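Local atomic coordinates of uncharacterized protein (Bacteroides caccae, PDB entry 4L7A), a protein that is of unknown function but is probably a zinc-binding metallopeptidase of the peptidase MA clan. Residues A[51-56]-A[97-102]; A[63-68]-A[124-129]. All coordinates share one frame; numbering follows the deposited sequence.

Overall arrangement
Contacts 1 and 2 lie on the same side of the chain's centre, with their own centres about 15 Å apart. Contact 1 is the more peripheral, its centre about 21 Å from that of the chain. It joins the loop between strand 38-40 and helix 59-81 to the end of strand 93-98, largely through hydrogen bonds. Contact 2, about 15 Å out, joins helix 59-81 to the loop before helix 131-153 by carbon-carbon packing, the aliphatic part of Lys64 included. Both are partly buried, but only contact 1 has exposed residues among those that touch. The indole of Trp125 ties the two together: its NE1 probably donates to Ser99 O (2.8 Å), and its ring packs against Trp102.

Contact 1 of 2, residues A[51-56]-A[97-102]; sequences THNLVP and IGSASW
Leu54 holds CG anti to its backbone N (chi1 -174°), and Ile97 places CG2 in the same relation to its own N. The two branches meet obliquely, Leu54 CD1 to Ile97 CG2 at 3.6 Å. Val55 CG2 sits between the backbone N and the carbonyl carbon, which lays this methyl against Ser99 N at 3.5 Å. Its CG1 packs on Ala100 CB.

The backbones form a single beta bridge, Leu54 with Ser99. Ala100 N donates to Asn53 O at 2.9 Å, in the carbonyl plane. Val55 N to Gly98 O is longer and weak. Gly98 CA lies against the loop, 3.6 Å from Val55 O in a CA-H...O contact. A water bridges the two backbones here, donating a hydrogen bond to Val55 O (2.6 Å) and accepting one from Gly98 N (3.1 Å).

Asn53 ND2 donates to Ser99 OG at 3.3 Å, with the hydroxyl tilted from the amide plane. Ser99 OG in turn donates to Ser101 O. A type I turn, Thr51 to Leu54, precedes the bridge, and Thr51 OG1 adds an ST turn. One firm backbone bond, one weak one, a water bridge and a side-chain bond thus join the loop before helix 59-81 to the end of strand 93-98.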
ATOM      1  N   THR A  51       2.563   3.800  22.077  1.00 20.83           N
ATOM      2  CA  THR A  51       3.831   4.297  22.567  1.00 20.80           C
ATOM      3  C   THR A  51       3.618   5.695  23.132  1.00 21.98           C
ATOM      4  O   THR A  51       2.492   6.193  23.115  1.00 21.49           O
ATOM      5  CB  THR A  51       4.889   4.330  21.454  1.00 20.68           C
ATOM      6  OG1 THR A  51       4.616   5.389  20.521  1.00 20.54           O
ATOM      7  CG2 THR A  51       4.996   3.001  20.751  1.00 19.57           C
ATOM      8  N   HIS A  52       4.680   6.356  23.592  1.00 22.55           N
ATOM      9  CA  HIS A  52       4.569   7.761  24.036  1.00 23.03           C
ATOM     10  C   HIS A  52       4.327   8.735  22.883  1.00 24.31           C
ATOM     11  O   HIS A  52       3.961   9.920  23.107  1.00 25.52           O
ATOM     12  CB  HIS A  52       5.775   8.200  24.843  1.00 22.28           C
ATOM     13  CG  HIS A  52       5.850   7.542  26.159  1.00 23.84           C
ATOM     14  ND1 HIS A  52       6.918   7.697  27.017  1.00 24.71           N
ATOM     15  CD2 HIS A  52       4.965   6.730  26.790  1.00 24.06           C
ATOM     16  CE1 HIS A  52       6.675   7.021  28.132  1.00 26.31           C
ATOM     17  NE2 HIS A  52       5.498   6.426  28.016  1.00 25.51           N
ATOM     18  N   ASN A  53       4.471   8.242  21.661  1.00 23.72           N
ATOM     19  CA  ASN A  53       4.037   8.969  20.503  1.00 24.69           C
ATOM     20  C   ASN A  53       2.550   9.125  20.245  1.00 24.13           C
ATOM     21  O   ASN A  53       2.170   9.830  19.316  1.00 23.29           O
ATOM     22  CB  ASN A  53       4.641   8.353  19.267  1.00 27.33           C
ATOM     23  CG  ASN A  53       5.774   9.149  18.766  1.00 31.66           C
ATOM     24  OD1 ASN A  53       6.576   9.673  19.570  1.00 29.74           O
ATOM     25  ND2 ASN A  53       5.873   9.276  17.409  1.00 36.19           N
ATOM     26  N   LEU A  54       1.713   8.403  20.977  1.00 23.07           N
ATOM     27  CA  LEU A  54       0.279   8.501  20.773  1.00 22.82           C
ATOM     28  C   LEU A  54      -0.209   9.949  21.059  1.00 23.24           C
ATOM     29  O   LEU A  54       0.173  10.539  22.061  1.00 20.39           O
ATOM     30  CB  LEU A  54      -0.433   7.578  21.735  1.00 22.45           C
ATOM     31  CG  LEU A  54      -1.945   7.484  21.520  1.00 23.06           C
ATOM     32  CD1 LEU A  54      -2.261   6.916  20.168  1.00 21.64           C
ATOM     33  CD2 LEU A  54      -2.546   6.555  22.601  1.00 23.91           C
ATOM     34  N   VAL A  55      -1.009  10.477  20.142  1.00 23.93           N
ATOM     35  CA  VAL A  55      -1.722  11.766  20.285  1.00 25.38           C
ATOM     36  C   VAL A  55      -3.177  11.553  19.799  1.00 25.82           C
ATOM     37  O   VAL A  55      -3.461  10.577  19.112  1.00 23.60           O
ATOM     38  CB  VAL A  55      -1.071  12.907  19.448  1.00 26.21           C
ATOM     39  CG1 VAL A  55       0.341  13.183  19.903  1.00 28.34           C
ATOM     40  CG2 VAL A  55      -1.069  12.595  17.935  1.00 27.16           C
ATOM     41  N   PRO A  56      -4.098  12.444  20.182  1.00 25.71           N
ATOM     42  CA  PRO A  56      -5.447  12.295  19.681  1.00 26.04           C
ATOM     43  C   PRO A  56      -5.484  12.256  18.146  1.00 25.90           C
ATOM     44  O   PRO A  56      -4.703  12.924  17.461  1.00 23.36           O
ATOM     45  CB  PRO A  56      -6.147  13.548  20.209  1.00 25.72           C
ATOM     46  CG  PRO A  56      -5.404  13.880  21.427  1.00 26.54           C
ATOM     47  CD  PRO A  56      -3.968  13.604  21.075  1.00 26.30           C
ATOM     48  N   ILE A  97      -4.766   5.960  13.593  1.00 17.74           N
ATOM     49  CA  ILE A  97      -4.345   6.315  14.935  1.00 18.32           C
ATOM     50  C   ILE A  97      -3.431   7.498  14.856  1.00 19.92           C
ATOM     51  O   ILE A  97      -2.573   7.581  13.980  1.00 20.16           O
ATOM     52  CB  ILE A  97      -3.622   5.158  15.629  1.00 18.33           C
ATOM     53  CG1 ILE A  97      -4.584   4.007  15.821  1.00 20.16           C
ATOM     54  CG2 ILE A  97      -3.095   5.549  16.964  1.00 18.90           C
ATOM     55  CD1 ILE A  97      -3.908   2.717  16.484  1.00 20.48           C
ATOM     56  N   GLY A  98      -3.594   8.435  15.776  1.00 22.84           N
ATOM     57  CA  GLY A  98      -2.729   9.633  15.741  1.00 23.11           C
ATOM     58  C   GLY A  98      -1.320   9.395  16.296  1.00 23.02           C
ATOM     59  O   GLY A  98      -1.153   8.705  17.291  1.00 21.85           O
ATOM     60  N   SER A  99      -0.322  10.001  15.646  1.00 23.78           N
ATOM     61  CA  SER A  99       1.039   9.953  16.109  0.50 23.71           C
ATOM     62  C   SER A  99       1.745  11.305  16.055  1.00 23.57           C
ATOM     63  O   SER A  99       1.511  12.106  15.148  1.00 21.64           O
ATOM     64  CB  SER A  99       1.801   8.970  15.246  0.50 24.79           C
ATOM     65  OG  SER A  99       3.061   8.696  15.814  0.50 23.85           O
ATOM     66  N   ALA A 100       2.605  11.541  17.045  1.00 23.91           N
ATOM     67  CA  ALA A 100       3.361  12.753  17.181  1.00 23.99           C
ATOM     68  C   ALA A 100       4.345  12.958  16.036  1.00 24.51           C
ATOM     69  O   ALA A 100       4.602  14.074  15.691  1.00 24.28           O
ATOM     70  CB  ALA A 100       4.089  12.771  18.493  1.00 24.51           C
ATOM     71  N   SER A 101       4.840  11.878  15.434  1.00 24.92           N
ATOM     72  CA  SER A 101       5.729  11.962  14.286  0.50 25.54           C
ATOM     73  C   SER A 101       5.733  10.664  13.487  1.00 25.82           C
ATOM     74  O   SER A 101       5.041   9.679  13.855  1.00 23.87           O
ATOM     75  CB  SER A 101       7.151  12.276  14.741  0.50 26.63           C
ATOM     76  OG  SER A 101       7.962  12.624  13.633  0.50 27.61           O
ATOM     77  N   TRP A 102       6.521  10.676  12.414  1.00 27.65           N
ATOM     78  CA  TRP A 102       6.728   9.522  11.550  1.00 33.84           C
ATOM     79  C   TRP A 102       7.848   8.615  12.024  1.00 37.67           C
ATOM     80  O   TRP A 102       8.004   7.520  11.500  1.00 37.31           O
ATOM     81  CB  TRP A 102       7.091   9.975  10.140  1.00 37.34           C
ATOM     82  CG  TRP A 102       8.437  10.592  10.013  1.00 42.46           C
ATOM     83  CD1 TRP A 102       9.643   9.940   9.901  1.00 44.06           C
ATOM     84  CD2 TRP A 102       8.723  11.977   9.938  1.00 46.48           C
ATOM     85  NE1 TRP A 102      10.658  10.843   9.813  1.00 51.19           N
ATOM     86  CE2 TRP A 102      10.128  12.107   9.826  1.00 50.69           C
ATOM     87  CE3 TRP A 102       7.937  13.128   9.985  1.00 54.12           C
ATOM     88  CZ2 TRP A 102      10.764  13.348   9.736  1.00 55.44           C
ATOM     89  CZ3 TRP A 102       8.577  14.395   9.906  1.00 59.53           C
ATOM     90  CH2 TRP A 102       9.977  14.482   9.778  1.00 60.56           C
TER
HETATM   91  O   HOH W   1      -5.170   8.720  18.483  1.00 33.46           O

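Contact 2 of 2, residues A[63-68]-A[124-129]; sequences VKLAKI and NWLDLT
Leu128 is the centre of this contact, and three side chains of helix 59-81 meet it. Its CG is anti to the carbonyl carbon (chi1 -63°), which, with chi2 near 162°, sets CD1 against Lys64 and CD2 against Leu65. CD1 lies 3.7 Å from Lys64 CD, the two side chains crossing at about a right angle. CD2 meets Leu65 CD2 at 4.0 Å, again nearly at right angles. Ile68 comes in obliquely, with its CD1 3.9 Å from Leu128 CB.

The packing is thinner at Leu126. There Leu65 CD1 and Leu126 CD1 meet tip to tip at 4.0 Å, and this is their single close approach. No hydrogen bond crosses between the segments. The more open side belongs to Lys64, which is partly exposed: its extended chain carries NZ beyond Leu128, where it makes a weak, long ion pair with Asp268. On the loop, exposed Thr129 OG1 donates to Asp127 OD1 at 3.2 Å, on the syn side but 25° out of the carboxylate plane.

Lys64 and Ile68 touch Leu267 of the C-terminal loop. The loop that leads from strand 115-122 to helix 131-153 thus packs on helix 59-81. Leu65 and Leu126 both reach helix 131-153, at Met134 and at Tyr137 and Tyr138.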
ATOM      1  N   VAL A  63     -10.509  12.561   7.617  1.00 21.73           N
ATOM      2  CA  VAL A  63     -11.359  12.734   6.467  1.00 21.45           C
ATOM      3  C   VAL A  63     -10.522  12.833   5.190  1.00 21.78           C
ATOM      4  O   VAL A  63     -10.856  12.213   4.147  1.00 21.37           O
ATOM      5  CB  VAL A  63     -12.221  14.002   6.615  1.00 21.53           C
ATOM      6  CG1 VAL A  63     -13.042  14.241   5.363  1.00 21.65           C
ATOM      7  CG2 VAL A  63     -13.151  13.878   7.804  1.00 21.82           C
ATOM      8  N   LYS A  64      -9.440  13.609   5.245  1.00 22.11           N
ATOM      9  CA  LYS A  64      -8.579  13.779   4.076  1.00 22.84           C
ATOM     10  C   LYS A  64      -7.993  12.461   3.688  1.00 21.52           C
ATOM     11  O   LYS A  64      -8.058  12.085   2.526  1.00 21.98           O
ATOM     12  CB  LYS A  64      -7.461  14.764   4.360  1.00 24.50           C
ATOM     13  CG  LYS A  64      -8.016  16.158   4.563  1.00 26.16           C
ATOM     14  CD  LYS A  64      -6.945  17.212   4.582  1.00 28.96           C
ATOM     15  CE  LYS A  64      -7.523  18.494   5.096  1.00 32.94           C
ATOM     16  NZ  LYS A  64      -6.456  19.480   5.066  1.00 37.39           N
ATOM     17  N   LEU A  65      -7.476  11.731   4.671  1.00 20.80           N
ATOM     18  CA  LEU A  65      -6.861  10.426   4.400  1.00 22.27           C
ATOM     19  C   LEU A  65      -7.847   9.386   3.877  1.00 22.53           C
ATOM     20  O   LEU A  65      -7.517   8.650   2.965  1.00 20.27           O
ATOM     21  CB  LEU A  65      -6.178   9.877   5.632  1.00 23.02           C
ATOM     22  CG  LEU A  65      -4.827  10.506   5.824  1.00 25.00           C
ATOM     23  CD1 LEU A  65      -4.325  10.206   7.226  1.00 26.64           C
ATOM     24  CD2 LEU A  65      -3.847   9.919   4.793  1.00 24.67           C
ATOM     25  N   ALA A  66      -9.076   9.367   4.407  1.00 20.53           N
ATOM     26  CA  ALA A  66     -10.061   8.445   3.880  1.00 20.83           C
ATOM     27  C   ALA A  66     -10.329   8.724   2.423  1.00 19.17           C
ATOM     28  O   ALA A  66     -10.528   7.796   1.649  1.00 20.34           O
ATOM     29  CB  ALA A  66     -11.330   8.532   4.644  1.00 22.48           C
ATOM     30  N   LYS A  67     -10.315   9.967   2.021  1.00 19.54           N
ATOM     31  CA  LYS A  67     -10.579  10.303   0.611  1.00 20.52           C
ATOM     32  C   LYS A  67      -9.352  10.056  -0.288  1.00 20.45           C
ATOM     33  O   LYS A  67      -9.497   9.668  -1.464  1.00 20.80           O
ATOM     34  CB  LYS A  67     -11.012  11.761   0.448  1.00 21.71           C
ATOM     35  CG  LYS A  67     -12.340  12.095   1.089  1.00 22.66           C
ATOM     36  CD  LYS A  67     -12.883  13.410   0.583  1.00 24.20           C
ATOM     37  CE  LYS A  67     -14.341  13.654   1.089  1.00 24.98           C
ATOM     38  NZ  LYS A  67     -14.788  14.962   0.596  1.00 26.63           N
ATOM     39  N   ILE A  68      -8.159  10.313   0.242  1.00 19.66           N
ATOM     40  CA  ILE A  68      -6.929  10.080  -0.512  1.00 20.06           C
ATOM     41  C   ILE A  68      -6.730   8.574  -0.764  1.00 21.16           C
ATOM     42  O   ILE A  68      -6.374   8.140  -1.890  1.00 19.37           O
ATOM     43  CB  ILE A  68      -5.761  10.725   0.198  1.00 20.29           C
ATOM     44  CG1 ILE A  68      -5.957  12.254   0.110  1.00 20.52           C
ATOM     45  CG2 ILE A  68      -4.453  10.339  -0.436  1.00 20.03           C
ATOM     46  CD1 ILE A  68      -4.915  13.072   0.876  1.00 20.86           C
ATOM     47  N   ASN A 124      -0.402  15.876  11.569  1.00 25.39           N
ATOM     48  CA  ASN A 124      -0.263  16.917  10.548  1.00 31.21           C
ATOM     49  C   ASN A 124       1.227  17.200  10.217  1.00 29.77           C
ATOM     50  O   ASN A 124       1.502  18.137   9.495  1.00 31.96           O
ATOM     51  CB  ASN A 124      -1.090  18.175  10.878  1.00 34.03           C
ATOM     52  CG  ASN A 124      -0.627  18.837  12.123  1.00 40.16           C
ATOM     53  OD1 ASN A 124       0.375  18.428  12.728  1.00 40.78           O
ATOM     54  ND2 ASN A 124      -1.319  19.902  12.518  1.00 46.06           N
ATOM     55  N   TRP A 125       2.156  16.365  10.726  1.00 27.49           N
ATOM     56  CA  TRP A 125       3.498  16.259  10.139  1.00 27.01           C
ATOM     57  C   TRP A 125       3.445  15.739   8.677  1.00 28.31           C
ATOM     58  O   TRP A 125       4.449  15.766   7.977  1.00 30.75           O
ATOM     59  CB  TRP A 125       4.423  15.340  10.944  1.00 25.01           C
ATOM     60  CG  TRP A 125       3.782  14.048  11.362  1.00 25.08           C
ATOM     61  CD1 TRP A 125       3.129  13.808  12.569  1.00 23.91           C
ATOM     62  CD2 TRP A 125       3.676  12.821  10.613  1.00 23.54           C
ATOM     63  NE1 TRP A 125       2.654  12.524  12.587  1.00 23.76           N
ATOM     64  CE2 TRP A 125       2.990  11.890  11.426  1.00 22.02           C
ATOM     65  CE3 TRP A 125       4.079  12.423   9.339  1.00 22.74           C
ATOM     66  CZ2 TRP A 125       2.683  10.611  10.998  1.00 22.04           C
ATOM     67  CZ3 TRP A 125       3.793  11.130   8.929  1.00 22.65           C
ATOM     68  CH2 TRP A 125       3.099  10.242   9.756  1.00 21.80           C
ATOM     69  N   LEU A 126       2.306  15.188   8.256  1.00 26.78           N
ATOM     70  CA  LEU A 126       2.130  14.663   6.910  1.00 27.66           C
ATOM     71  C   LEU A 126       2.050  15.779   5.850  1.00 28.31           C
ATOM     72  O   LEU A 126       1.336  16.719   6.043  1.00 28.08           O
ATOM     73  CB  LEU A 126       0.805  13.898   6.808  1.00 27.97           C
ATOM     74  CG  LEU A 126       0.724  12.411   7.082  1.00 27.92           C
ATOM     75  CD1 LEU A 126      -0.775  11.977   7.142  1.00 27.34           C
ATOM     76  CD2 LEU A 126       1.482  11.680   5.972  1.00 29.63           C
ATOM     77  N   ASP A 127       2.747  15.629   4.726  1.00 27.79           N
ATOM     78  CA  ASP A 127       2.506  16.460   3.576  1.00 30.29           C
ATOM     79  C   ASP A 127       1.711  15.617   2.547  1.00 31.51           C
ATOM     80  O   ASP A 127       2.280  14.821   1.800  1.00 29.77           O
ATOM     81  CB  ASP A 127       3.827  16.937   2.979  1.00 32.54           C
ATOM     82  CG  ASP A 127       3.633  17.799   1.733  1.00 33.83           C
ATOM     83  OD1 ASP A 127       2.479  18.032   1.303  1.00 33.63           O
ATOM     84  OD2 ASP A 127       4.654  18.227   1.167  1.00 37.98           O
ATOM     85  N   LEU A 128       0.406  15.845   2.481  1.00 29.89           N
ATOM     86  CA  LEU A 128      -0.495  14.905   1.801  1.00 28.79           C
ATOM     87  C   LEU A 128      -0.357  14.858   0.288  1.00 28.38           C
ATOM     88  O   LEU A 128      -0.691  13.843  -0.341  1.00 26.14           O
ATOM     89  CB  LEU A 128      -1.946  15.206   2.153  1.00 28.42           C
ATOM     90  CG  LEU A 128      -2.323  15.046   3.620  1.00 29.46           C
ATOM     91  CD1 LEU A 128      -3.616  15.779   3.899  1.00 32.13           C
ATOM     92  CD2 LEU A 128      -2.471  13.582   3.972  1.00 30.22           C
ATOM     93  N   THR A 129       0.171  15.930  -0.275  1.00 28.36           N
ATOM     94  CA  THR A 129       0.403  15.992  -1.685  1.00 28.87           C
ATOM     95  C   THR A 129       1.815  15.490  -2.059  1.00 29.91           C
ATOM     96  O   THR A 129       2.099  15.431  -3.229  1.00 30.02           O
ATOM     97  CB  THR A 129       0.207  17.423  -2.233  1.00 30.03           C
ATOM     98  OG1 THR A 129       1.132  18.303  -1.576  1.00 32.41           O
ATOM     99  CG2 THR A 129      -1.234  17.890  -2.008  1.00 31.53           C
TER